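Local atomic coordinates of mitotic checkpoint control protein kinase BUB1 (Drosophila melanogaster, PDB entry 6JKK), a protein that phosphorylates the kinetochore protein CENP-E during the capture of spindle microtubules and probably binds ATP, its protein kinase domain being the part described here. Residues I22-S25 / M26-K30; G73-L76 / K77-K80; C234-R238 / T239-W243; N281-R284 / Y285-R288. All coordinates share one frame; numbering follows the deposited sequence.

Contact 1. Residues I22-S25 / M26-K30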
loop_
_atom_site.group_PDB
_atom_site.type_symbol
_atom_site.label_atom_id
_atom_site.label_comp_id
_atom_site.label_asym_id
_atom_site.label_seq_id
_atom_site.Cartn_x
_atom_site.Cartn_y
_atom_site.Cartn_z
ATOM N N ILE A 22 17.814 8.633 16.328
ATOM C CA ILE A 22 18.590 8.664 15.092
ATOM C C ILE A 22 18.788 10.086 14.560
ATOM O O ILE A 22 19.209 10.265 13.411
ATOM C CB ILE A 22 17.931 7.819 13.993
ATOM C CG1 ILE A 22 16.567 8.406 13.615
ATOM C CG2 ILE A 22 17.786 6.370 14.444
ATOM C CD1 ILE A 22 15.915 7.707 12.472
ATOM N N ASP A 23 18.482 11.083 15.390
ATOM C CA ASP A 23 18.684 12.491 15.030
ATOM C C ASP A 23 18.022 12.839 13.694
ATOM O O ASP A 23 18.665 13.379 12.790
ATOM C CB ASP A 23 20.182 12.827 14.994
ATOM C CG ASP A 23 20.856 12.660 16.348
ATOM O OD1 ASP A 23 20.326 13.187 17.348
ATOM O OD2 ASP A 23 21.916 12.002 16.402
ATOM N N PHE A 24 16.739 12.515 13.577
ATOM C CA PHE A 24 16.022 12.690 12.322
ATOM C C PHE A 24 15.879 14.164 11.920
ATOM O O PHE A 24 16.047 14.506 10.749
ATOM C CB PHE A 24 14.651 12.014 12.390
ATOM C CG PHE A 24 13.927 11.992 11.076
ATOM C CD1 PHE A 24 14.460 11.307 9.990
ATOM C CD2 PHE A 24 12.726 12.662 10.924
ATOM C CE1 PHE A 24 13.800 11.288 8.771
ATOM C CE2 PHE A 24 12.052 12.648 9.714
ATOM C CZ PHE A 24 12.586 11.961 8.633
ATOM N N SER A 25 15.577 15.036 12.882
ATOM C CA SER A 25 15.377 16.454 12.581
ATOM C C SER A 25 16.647 17.092 12.025
ATOM O O SER A 25 16.606 17.878 11.077
ATOM C CB SER A 25 14.901 17.207 13.826
ATOM O OG SER A 25 15.854 17.106 14.870
ATOM N N MET A 26 17.783 16.734 12.612
ATOM C CA MET A 26 19.076 17.186 12.133
ATOM C C MET A 26 19.324 16.746 10.683
ATOM O O MET A 26 19.953 17.467 9.902
ATOM C CB MET A 26 20.154 16.643 13.064
ATOM C CG MET A 26 21.554 16.653 12.523
ATOM S SD MET A 26 22.657 15.946 13.756
ATOM C CE MET A 26 22.060 16.792 15.217
ATOM N N TYR A 27 18.821 15.568 10.324
ATOM C CA TYR A 27 18.953 15.081 8.954
ATOM C C TYR A 27 18.059 15.849 7.982
ATOM O O TYR A 27 18.544 16.357 6.972
ATOM C CB TYR A 27 18.668 13.576 8.874
ATOM C CG TYR A 27 18.702 12.985 7.467
ATOM C CD1 TYR A 27 19.795 13.182 6.626
ATOM C CD2 TYR A 27 17.646 12.212 6.995
ATOM C CE1 TYR A 27 19.825 12.638 5.350
ATOM C CE2 TYR A 27 17.668 11.659 5.723
ATOM C CZ TYR A 27 18.759 11.875 4.906
ATOM O OH TYR A 27 18.782 11.326 3.634
ATOM N N ILE A 28 16.764 15.952 8.276
ATOM C CA ILE A 28 15.855 16.585 7.315
ATOM C C ILE A 28 16.125 18.082 7.133
ATOM O O ILE A 28 15.800 18.652 6.088
ATOM C CB ILE A 28 14.362 16.317 7.615
ATOM C CG1 ILE A 28 13.919 16.951 8.931
ATOM C CG2 ILE A 28 14.077 14.815 7.621
ATOM C CD1 ILE A 28 12.433 16.705 9.235
ATOM N N GLU A 29 16.748 18.701 8.135
ATOM C CA GLU A 29 17.176 20.100 8.039
ATOM C C GLU A 29 18.212 20.326 6.929
ATOM O O GLU A 29 18.461 21.467 6.533
ATOM C CB GLU A 29 17.774 20.565 9.372
ATOM C CG GLU A 29 16.762 20.876 10.464
ATOM C CD GLU A 29 17.410 21.005 11.832
ATOM O OE1 GLU A 29 18.644 21.204 11.894
ATOM O OE2 GLU A 29 16.682 20.898 12.841
ATOM N N LYS A 30 18.817 19.240 6.447
ATOM C CA LYS A 30 19.871 19.302 5.429
ATOM C C LYS A 30 19.397 18.933 4.024
ATOM O O LYS A 30 20.134 19.103 3.045
ATOM C CB LYS A 30 20.999 18.345 5.797
ATOM C CG LYS A 30 22.218 19.002 6.403
ATOM C CD LYS A 30 21.965 19.442 7.821
ATOM C CE LYS A 30 23.251 19.384 8.631
ATOM N NZ LYS A 30 22.961 19.276 10.083
HETATM O O HOH W 1 17.312 19.629 14.962
#
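The phenyl ring of Phe24 lies beneath the CG2 methyl of Ile28, one helical turn further on. Ile28 CG2 is 3.7 Å from the centroid of the Phe24 ring and 24° off its normal, a CH-pi contact over one face. It sits toward the rim, with Ile28 CG2 3.4 Å from Phe24 CZ. In Phe24, CG stands anti to the backbone N (chi1 -172°), beside the carbonyl carbon, which carries the end of the ring to Ile28. At an oblique slant to the same ring, Tyr27 CD2 comes to 4.3 Å from Phe24 CE1, and Phe24 CE1 lies at the edge of the Tyr27 ring.

Beneath the side chains is a short run of i to i+4 helical bonds. Ile28 N gives a nearly straight bond of 3.0 Å to Phe24 O, and Glu29 N follows with one of 3.1 Å to Ser25 O. On the outer side a water links Ser25 OG, at 2.9 Å, to Glu29 OE2, to which it donates a hydrogen bond of 2.6 Å.

Replacing Phe24 with an alanine would probably strip Ile28 CG2 of the ring face it rests on and leave a gap behind the methyl.

Asp23, at the N-cap position of helix 24-28 though its side chain makes no capping bond, is also the C-prime residue of a Schellman motif ending the preceding helix, so one helix leads directly to the next. Phe24 and Ile28 then turn their apolar surfaces onto Leu99, Tyr92 and Phe95 of helix 92-104, which corresponds to helix C of the kinase fold.

Contact 2. Residues G73-L76 / K77-K80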
loop_
_atom_site.group_PDB
_atom_site.type_symbol
_atom_site.label_atom_id
_atom_site.label_comp_id
_atom_site.label_asym_id
_atom_site.label_seq_id
_atom_site.Cartn_x
_atom_site.Cartn_y
_atom_site.Cartn_z
ATOM N N GLY A 73 -2.683 18.445 -7.631
ATOM C CA GLY A 73 -2.159 19.677 -8.188
ATOM C C GLY A 73 -1.169 19.399 -9.299
ATOM O O GLY A 73 -1.233 18.352 -9.953
ATOM N N LYS A 74 -0.252 20.333 -9.524
ATOM C CA LYS A 74 0.751 20.133 -10.561
ATOM C C LYS A 74 2.021 20.922 -10.299
ATOM O O LYS A 74 1.970 22.101 -9.950
ATOM C CB LYS A 74 0.187 20.505 -11.937
ATOM C CG LYS A 74 1.184 20.343 -13.083
ATOM C CD LYS A 74 0.531 20.621 -14.430
ATOM C CE LYS A 74 -0.605 19.652 -14.702
ATOM N NZ LYS A 74 -1.324 19.975 -15.972
ATOM N N HIS A 75 3.157 20.250 -10.461
ATOM C CA HIS A 75 4.458 20.906 -10.478
ATOM C C HIS A 75 4.595 21.619 -11.824
ATOM O O HIS A 75 4.748 20.974 -12.863
ATOM C CB HIS A 75 5.568 19.865 -10.298
ATOM C CG HIS A 75 6.945 20.448 -10.186
ATOM N ND1 HIS A 75 8.001 20.002 -10.948
ATOM C CD2 HIS A 75 7.437 21.429 -9.394
ATOM C CE1 HIS A 75 9.088 20.689 -10.637
ATOM N NE2 HIS A 75 8.772 21.562 -9.697
ATOM N N LEU A 76 4.515 22.947 -11.800
ATOM C CA LEU A 76 4.453 23.754 -13.019
ATOM C C LEU A 76 5.634 23.551 -13.981
ATOM O O LEU A 76 5.450 23.479 -15.200
ATOM C CB LEU A 76 4.312 25.232 -12.649
ATOM C CG LEU A 76 3.007 25.552 -11.927
ATOM C CD1 LEU A 76 2.919 27.010 -11.509
ATOM C CD2 LEU A 76 1.857 25.202 -12.834
ATOM N N LYS A 77 6.837 23.459 -13.423
ATOM C CA LYS A 77 8.058 23.303 -14.213
ATOM C C LYS A 77 8.035 21.993 -14.998
ATOM O O LYS A 77 8.358 21.954 -16.189
ATOM C CB LYS A 77 9.279 23.349 -13.287
ATOM C CG LYS A 77 10.628 23.401 -13.987
ATOM C CD LYS A 77 11.732 23.759 -12.997
ATOM C CE LYS A 77 11.498 25.130 -12.362
ATOM N NZ LYS A 77 12.205 25.276 -11.052
ATOM N N SER A 78 7.635 20.927 -14.316
ATOM C CA SER A 78 7.608 19.581 -14.876
ATOM C C SER A 78 6.345 19.299 -15.679
ATOM O O SER A 78 6.376 18.553 -16.661
ATOM C CB SER A 78 7.671 18.562 -13.738
ATOM O OG SER A 78 8.848 17.786 -13.806
ATOM N N GLY A 79 5.228 19.867 -15.231
ATOM C CA GLY A 79 3.922 19.480 -15.732
ATOM C C GLY A 79 3.445 18.239 -15.008
ATOM O O GLY A 79 2.347 17.737 -15.257
ATOM N N LYS A 80 4.287 17.749 -14.102
ATOM C CA LYS A 80 4.004 16.541 -13.344
ATOM C C LYS A 80 2.824 16.739 -12.399
ATOM O O LYS A 80 2.850 17.618 -11.536
ATOM C CB LYS A 80 5.234 16.137 -12.533
ATOM C CG LYS A 80 5.893 14.846 -12.992
ATOM C CD LYS A 80 6.968 15.102 -14.039
ATOM C CE LYS A 80 7.677 13.814 -14.438
ATOM N NZ LYS A 80 9.154 14.001 -14.503
#
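His75 leaves the end of strand 68-75 with its CB 3.7 Å from Lys80 O, the carbonyl that receives its own backbone N-H. CG, anti to the backbone N (chi1 -175°), swings the imidazole over the turn, where CG lies 4.1 Å from Ser78 CB. The next atom, ND1, meets the same carbon closely, at 3.2 Å from Ser78 CB, which comes in at the edge of the ring. CE1 then rests 3.8 Å from Lys77 CB, while the backbone N of Lys77 lies over one face of the imidazole. At the tip, NE2 turns out of the hairpin and hydrogen-bonds Glu54 OE2, so the ring is held both by the turn and by the neighbouring strand.

The backbone closes the turn on either side of this ring's root. His75 N donates to Lys80 O over 2.9 Å, and Gly79 N donates to His75 O over 2.7 Å, nearly in line with the C=O bond. Gly79 and Lys80 thus both face His75, the signature of a G1 beta bulge. The positive phi of Gly79 (83°) explains the residue: a CB there would be pressed against the preceding carbonyl oxygen. Beside the bulge, the bent chain of Lys74 runs past Gly79, its CD 3.5 Å from Gly79 O.

The turn joins strands 68-75 and 80-87, the hairpin that follows the glycine-rich loop in a kinase N-lobe. On the other flank lies strand 54-64, which supplies Phe56 against the His75 ring and Glu57 beside Lys74.

Contact 3. Residues C234-R238 / T239-W243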
loop_
_atom_site.group_PDB
_atom_site.type_symbol
_atom_site.label_atom_id
_atom_site.label_comp_id
_atom_site.label_asym_id
_atom_site.label_seq_id
_atom_site.Cartn_x
_atom_site.Cartn_y
_atom_site.Cartn_z
ATOM N N CYS A 234 -5.884 -8.619 12.181
ATOM C CA CYS A 234 -5.273 -9.773 11.524
ATOM C C CYS A 234 -5.509 -11.010 12.397
ATOM O O CYS A 234 -6.044 -10.903 13.507
ATOM C CB CYS A 234 -3.780 -9.552 11.213
ATOM S SG CYS A 234 -2.647 -9.497 12.639
ATOM N N ILE A 235 -5.130 -12.182 11.897
ATOM C CA ILE A 235 -5.459 -13.437 12.572
ATOM C C ILE A 235 -4.830 -13.542 13.965
ATOM O O ILE A 235 -5.458 -14.027 14.913
ATOM C CB ILE A 235 -5.065 -14.649 11.704
ATOM C CG1 ILE A 235 -5.825 -14.605 10.381
ATOM C CG2 ILE A 235 -5.357 -15.954 12.428
ATOM C CD1 ILE A 235 -7.317 -14.450 10.570
ATOM N N GLU A 236 -3.593 -13.076 14.088
ATOM C CA GLU A 236 -2.893 -13.108 15.370
ATOM C C GLU A 236 -3.584 -12.227 16.418
ATOM O O GLU A 236 -3.650 -12.579 17.597
ATOM C CB GLU A 236 -1.429 -12.683 15.183
ATOM C CG GLU A 236 -0.574 -13.687 14.395
ATOM C CD GLU A 236 -0.850 -13.676 12.896
ATOM O OE1 GLU A 236 -1.511 -12.735 12.407
ATOM O OE2 GLU A 236 -0.393 -14.610 12.203
ATOM N N MET A 237 -4.109 -11.087 15.974
ATOM C CA MET A 237 -4.804 -10.159 16.863
ATOM C C MET A 237 -6.119 -10.731 17.382
ATOM O O MET A 237 -6.584 -10.352 18.459
ATOM C CB MET A 237 -5.088 -8.843 16.147
ATOM C CG MET A 237 -3.860 -8.014 15.827
ATOM S SD MET A 237 -4.339 -6.583 14.852
ATOM C CE MET A 237 -2.727 -5.839 14.571
ATOM N N ARG A 238 -6.726 -11.626 16.608
ATOM C CA ARG A 238 -7.988 -12.251 17.004
ATOM C C ARG A 238 -7.765 -13.392 17.996
ATOM O O ARG A 238 -8.691 -13.817 18.691
ATOM C CB ARG A 238 -8.739 -12.764 15.766
ATOM C CG ARG A 238 -9.102 -11.674 14.754
ATOM C CD ARG A 238 -9.596 -12.255 13.431
ATOM N NE ARG A 238 -10.976 -11.880 13.120
ATOM C CZ ARG A 238 -11.324 -10.963 12.221
ATOM N NH1 ARG A 238 -10.394 -10.313 11.534
ATOM N NH2 ARG A 238 -12.605 -10.696 12.005
ATOM N N THR A 239 -6.525 -13.864 18.080
ATOM C CA THR A 239 -6.230 -15.121 18.765
ATOM C C THR A 239 -5.143 -15.007 19.833
ATOM O O THR A 239 -4.481 -15.996 20.157
ATOM C CB THR A 239 -5.834 -16.216 17.746
ATOM O OG1 THR A 239 -4.754 -15.747 16.926
ATOM C CG2 THR A 239 -7.012 -16.560 16.853
ATOM N N GLY A 240 -4.968 -13.806 20.378
ATOM C CA GLY A 240 -4.006 -13.576 21.444
ATOM C C GLY A 240 -2.571 -13.943 21.100
ATOM O O GLY A 240 -1.859 -14.519 21.924
ATOM N N ARG A 241 -2.141 -13.603 19.886
ATOM C CA ARG A 241 -0.809 -13.989 19.429
ATOM C C ARG A 241 0.024 -12.842 18.853
ATOM O O ARG A 241 -0.514 -11.876 18.310
ATOM C CB ARG A 241 -0.885 -15.162 18.442
ATOM C CG ARG A 241 -0.928 -16.524 19.133
ATOM C CD ARG A 241 -0.712 -17.660 18.151
ATOM N NE ARG A 241 -1.655 -17.588 17.042
ATOM C CZ ARG A 241 -1.351 -17.887 15.784
ATOM N NH1 ARG A 241 -0.125 -18.288 15.473
ATOM N NH2 ARG A 241 -2.273 -17.786 14.838
ATOM N N PRO A 242 1.354 -12.947 18.992
ATOM C CA PRO A 242 2.279 -11.955 18.440
ATOM C C PRO A 242 2.281 -11.949 16.913
ATOM O O PRO A 242 1.975 -12.971 16.297
ATOM C CB PRO A 242 3.639 -12.423 18.967
ATOM C CG PRO A 242 3.459 -13.880 19.242
ATOM C CD PRO A 242 2.062 -14.001 19.741
ATOM N N TRP A 243 2.621 -10.808 16.319
ATOM C CA TRP A 243 2.667 -10.668 14.866
ATOM C C TRP A 243 3.741 -9.672 14.460
ATOM O O TRP A 243 4.099 -8.786 15.231
ATOM C CB TRP A 243 1.321 -10.178 14.329
ATOM C CG TRP A 243 0.842 -8.937 15.004
ATOM C CD1 TRP A 243 0.014 -8.862 16.086
ATOM C CD2 TRP A 243 1.157 -7.587 14.646
ATOM N NE1 TRP A 243 -0.205 -7.549 16.424
ATOM C CE2 TRP A 243 0.487 -6.746 15.553
ATOM C CE3 TRP A 243 1.944 -7.007 13.646
ATOM C CZ2 TRP A 243 0.581 -5.356 15.490
ATOM C CZ3 TRP A 243 2.034 -5.630 13.583
ATOM C CH2 TRP A 243 1.356 -4.820 14.495
#
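Glu236 O, within a short, weakly bonded helix, takes two backbone donors from opposite faces of its carbonyl plane. Arg241 N gives the shorter bond, 2.9 Å to Glu236 O, whereas Thr239 N stands well above that plane at 3.2 Å. Thr239 OG1 donates to Ile235 O over 2.7 Å; its chi1 of 54° sets the hydroxyl between backbone N and carbonyl carbon, facing the helix.

Around these hydrogen bonds lie the sulfurs and the indole. Cys234 SG sits over a face of the Trp243 five-membered ring, 4.5 Å from its centroid. Met237 CE reaches 3.5 Å from Trp243 CZ2, its SD making a looser, oblique Met-aromatic contact. Further out, Tyr225 O accepts from Trp243 NE1 and Phe223 meets the indole, while Leu247 of helix 246-261 backs Cys234 and Met237. The sequence position suits the short helix that ends the activation segment in kinases.

Glu236 OE2 remains 4.5 Å from Arg241 NH2 and out of the guanidinium plane, so the charges probably attract only at a distance; the turn rests mainly on hydrogen bonds to backbone carbonyls, one from the Thr239 hydroxyl, and on sulfur and methyl contacts with the indole.

Contact 4. Residues N281-R284 / Y285-R288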
loop_
_atom_site.group_PDB
_atom_site.type_symbol
_atom_site.label_atom_id
_atom_site.label_comp_id
_atom_site.label_asym_id
_atom_site.label_seq_id
_atom_site.Cartn_x
_atom_site.Cartn_y
_atom_site.Cartn_z
ATOM N N ASN A 281 -17.082 -18.215 -0.205
ATOM C CA ASN A 281 -16.603 -19.376 -0.944
ATOM C C ASN A 281 -16.112 -18.979 -2.334
ATOM O O ASN A 281 -16.846 -18.352 -3.099
ATOM C CB ASN A 281 -17.715 -20.421 -1.079
ATOM C CG ASN A 281 -18.187 -20.957 0.262
ATOM O OD1 ASN A 281 -17.380 -21.302 1.125
ATOM N ND2 ASN A 281 -19.502 -21.029 0.440
ATOM N N VAL A 282 -14.870 -19.331 -2.652
ATOM C CA VAL A 282 -14.359 -19.187 -4.010
ATOM C C VAL A 282 -15.184 -20.106 -4.909
ATOM O O VAL A 282 -15.349 -21.283 -4.594
ATOM C CB VAL A 282 -12.880 -19.600 -4.098
ATOM C CG1 VAL A 282 -12.317 -19.277 -5.471
ATOM C CG2 VAL A 282 -12.064 -18.906 -3.005
ATOM N N PRO A 283 -15.734 -19.567 -6.012
ATOM C CA PRO A 283 -16.541 -20.384 -6.932
ATOM C C PRO A 283 -15.743 -21.568 -7.487
ATOM O O PRO A 283 -14.567 -21.393 -7.792
ATOM C CB PRO A 283 -16.888 -19.401 -8.057
ATOM C CG PRO A 283 -16.813 -18.043 -7.413
ATOM C CD PRO A 283 -15.704 -18.145 -6.405
ATOM N N ARG A 284 -16.365 -22.743 -7.610
ATOM C CA ARG A 284 -15.668 -23.942 -8.100
ATOM C C ARG A 284 -15.043 -23.694 -9.471
ATOM O O ARG A 284 -13.996 -24.256 -9.799
ATOM C CB ARG A 284 -16.638 -25.128 -8.205
ATOM C CG ARG A 284 -16.059 -26.550 -7.942
ATOM C CD ARG A 284 -14.591 -26.798 -8.352
ATOM N NE ARG A 284 -14.325 -26.597 -9.777
ATOM C CZ ARG A 284 -13.328 -27.174 -10.447
ATOM N NH1 ARG A 284 -12.503 -28.007 -9.828
ATOM N NH2 ARG A 284 -13.161 -26.922 -11.740
ATOM N N TYR A 285 -15.686 -22.856 -10.274
ATOM C CA TYR A 285 -15.192 -22.615 -11.624
ATOM C C TYR A 285 -14.011 -21.643 -11.672
ATOM O O TYR A 285 -13.322 -21.549 -12.694
ATOM C CB TYR A 285 -16.319 -22.175 -12.552
ATOM C CG TYR A 285 -17.192 -21.074 -12.020
ATOM C CD1 TYR A 285 -18.367 -21.364 -11.335
ATOM C CD2 TYR A 285 -16.861 -19.747 -12.226
ATOM C CE1 TYR A 285 -19.174 -20.361 -10.859
ATOM C CE2 TYR A 285 -17.660 -18.736 -11.754
ATOM C CZ TYR A 285 -18.817 -19.051 -11.072
ATOM O OH TYR A 285 -19.616 -18.041 -10.598
ATOM N N PHE A 286 -13.767 -20.937 -10.568
ATOM C CA PHE A 286 -12.524 -20.185 -10.428
ATOM C C PHE A 286 -11.391 -21.184 -10.298
ATOM O O PHE A 286 -11.622 -22.391 -10.220
ATOM C CB PHE A 286 -12.524 -19.300 -9.174
ATOM C CG PHE A 286 -13.144 -17.947 -9.372
ATOM C CD1 PHE A 286 -12.801 -16.888 -8.536
ATOM C CD2 PHE A 286 -14.090 -17.739 -10.367
ATOM C CE1 PHE A 286 -13.384 -15.633 -8.700
ATOM C CE2 PHE A 286 -14.677 -16.494 -10.542
ATOM C CZ PHE A 286 -14.326 -15.439 -9.707
ATOM N N GLN A 287 -10.162 -20.688 -10.261
ATOM C CA GLN A 287 -9.041 -21.554 -9.948
ATOM C C GLN A 287 -9.052 -21.749 -8.433
ATOM O O GLN A 287 -8.206 -21.226 -7.708
ATOM C CB GLN A 287 -7.733 -20.963 -10.479
ATOM C CG GLN A 287 -7.738 -20.825 -12.010
ATOM C CD GLN A 287 -7.978 -22.156 -12.708
ATOM O OE1 GLN A 287 -7.262 -23.123 -12.466
ATOM N NE2 GLN A 287 -8.999 -22.215 -13.566
ATOM N N ARG A 288 -10.042 -22.522 -7.988
ATOM C CA ARG A 288 -10.420 -22.660 -6.581
ATOM C C ARG A 288 -9.273 -23.104 -5.689
ATOM O O ARG A 288 -8.960 -22.448 -4.695
ATOM C CB ARG A 288 -11.567 -23.667 -6.459
ATOM C CG ARG A 288 -12.797 -23.135 -5.768
ATOM C CD ARG A 288 -13.125 -23.944 -4.521
ATOM N NE ARG A 288 -13.143 -25.383 -4.776
ATOM C CZ ARG A 288 -14.246 -26.098 -4.972
ATOM N NH1 ARG A 288 -15.437 -25.512 -4.941
ATOM N NH2 ARG A 288 -14.163 -27.403 -5.193
HETATM O O HOH W 2 -15.861 -23.247 -3.215
#
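Pro283 and its two aromatic neighbours supply the CH-pi contacts. Its CB sits over one face of Tyr285, 3.7 Å from the centroid of that ring and 16° off the normal. Its CD does the same for Phe286, lying 4.0 Å from the centroid of the Phe286 ring, so one pyrrolidine serves two aromatic faces. Tyr285 can fold back like this because its CG stands between the backbone N and the carbonyl carbon (chi1 49°). Apolar contact continues at Val282, whose CG1 methyl packs 3.7 Å from Phe286 CB.

The backbone bond is that of a type I beta turn from Pro283 to Phe286: Phe286 N donates to Pro283 O over 2.9 Å. An inverse gamma turn centred on Gln287 follows, and Gln287 is the N-cap position of helix 288-299, so two tight turns in succession, in the loop after strand 276-278, lead into a helix of the kinase C-lobe. Phe286 faces Leu260 of helix 246-261, and Val282 reaches Trp291 and Phe295.

Polar and charged groups meet at Arg288. Its NH1 donates over 2.9 Å to a water that in turn donates to Val282 O. Aliphatic carbons of Arg284 cross one face of this guanidinium, with Arg284 CG 3.2 Å from Arg288 NH1. The two guanidinium planes stand 87° apart. A serine in place of Arg288 would probably leave that water with one partner fewer and take away the flat surface under the Arg284 chain. The like charges keep some distance, Arg284 NE lying 4.7 Å from Arg288 NH2.

In the fold
All four contacts are turns or short helices at the periphery of a kinase domain, and they follow one another along the chain without overlap. Contact 1 precedes the sheet and packs on helix 92-104; contact 2 closes the turn between strands 68-75 and 80-87, the latter carrying Lys85, predicted to bind ATP. Their centres are about 28 Å apart. Contacts 3 and 4 belong to the helical C-lobe, also with centres about 28 Å apart, and both touch helix 246-261. Contacts 1 and 4, with centres about 52 Å apart, lie on opposite sides of the chain's centre. None touches another, so each is a separate local element, two by the N-lobe and two in the C-lobe.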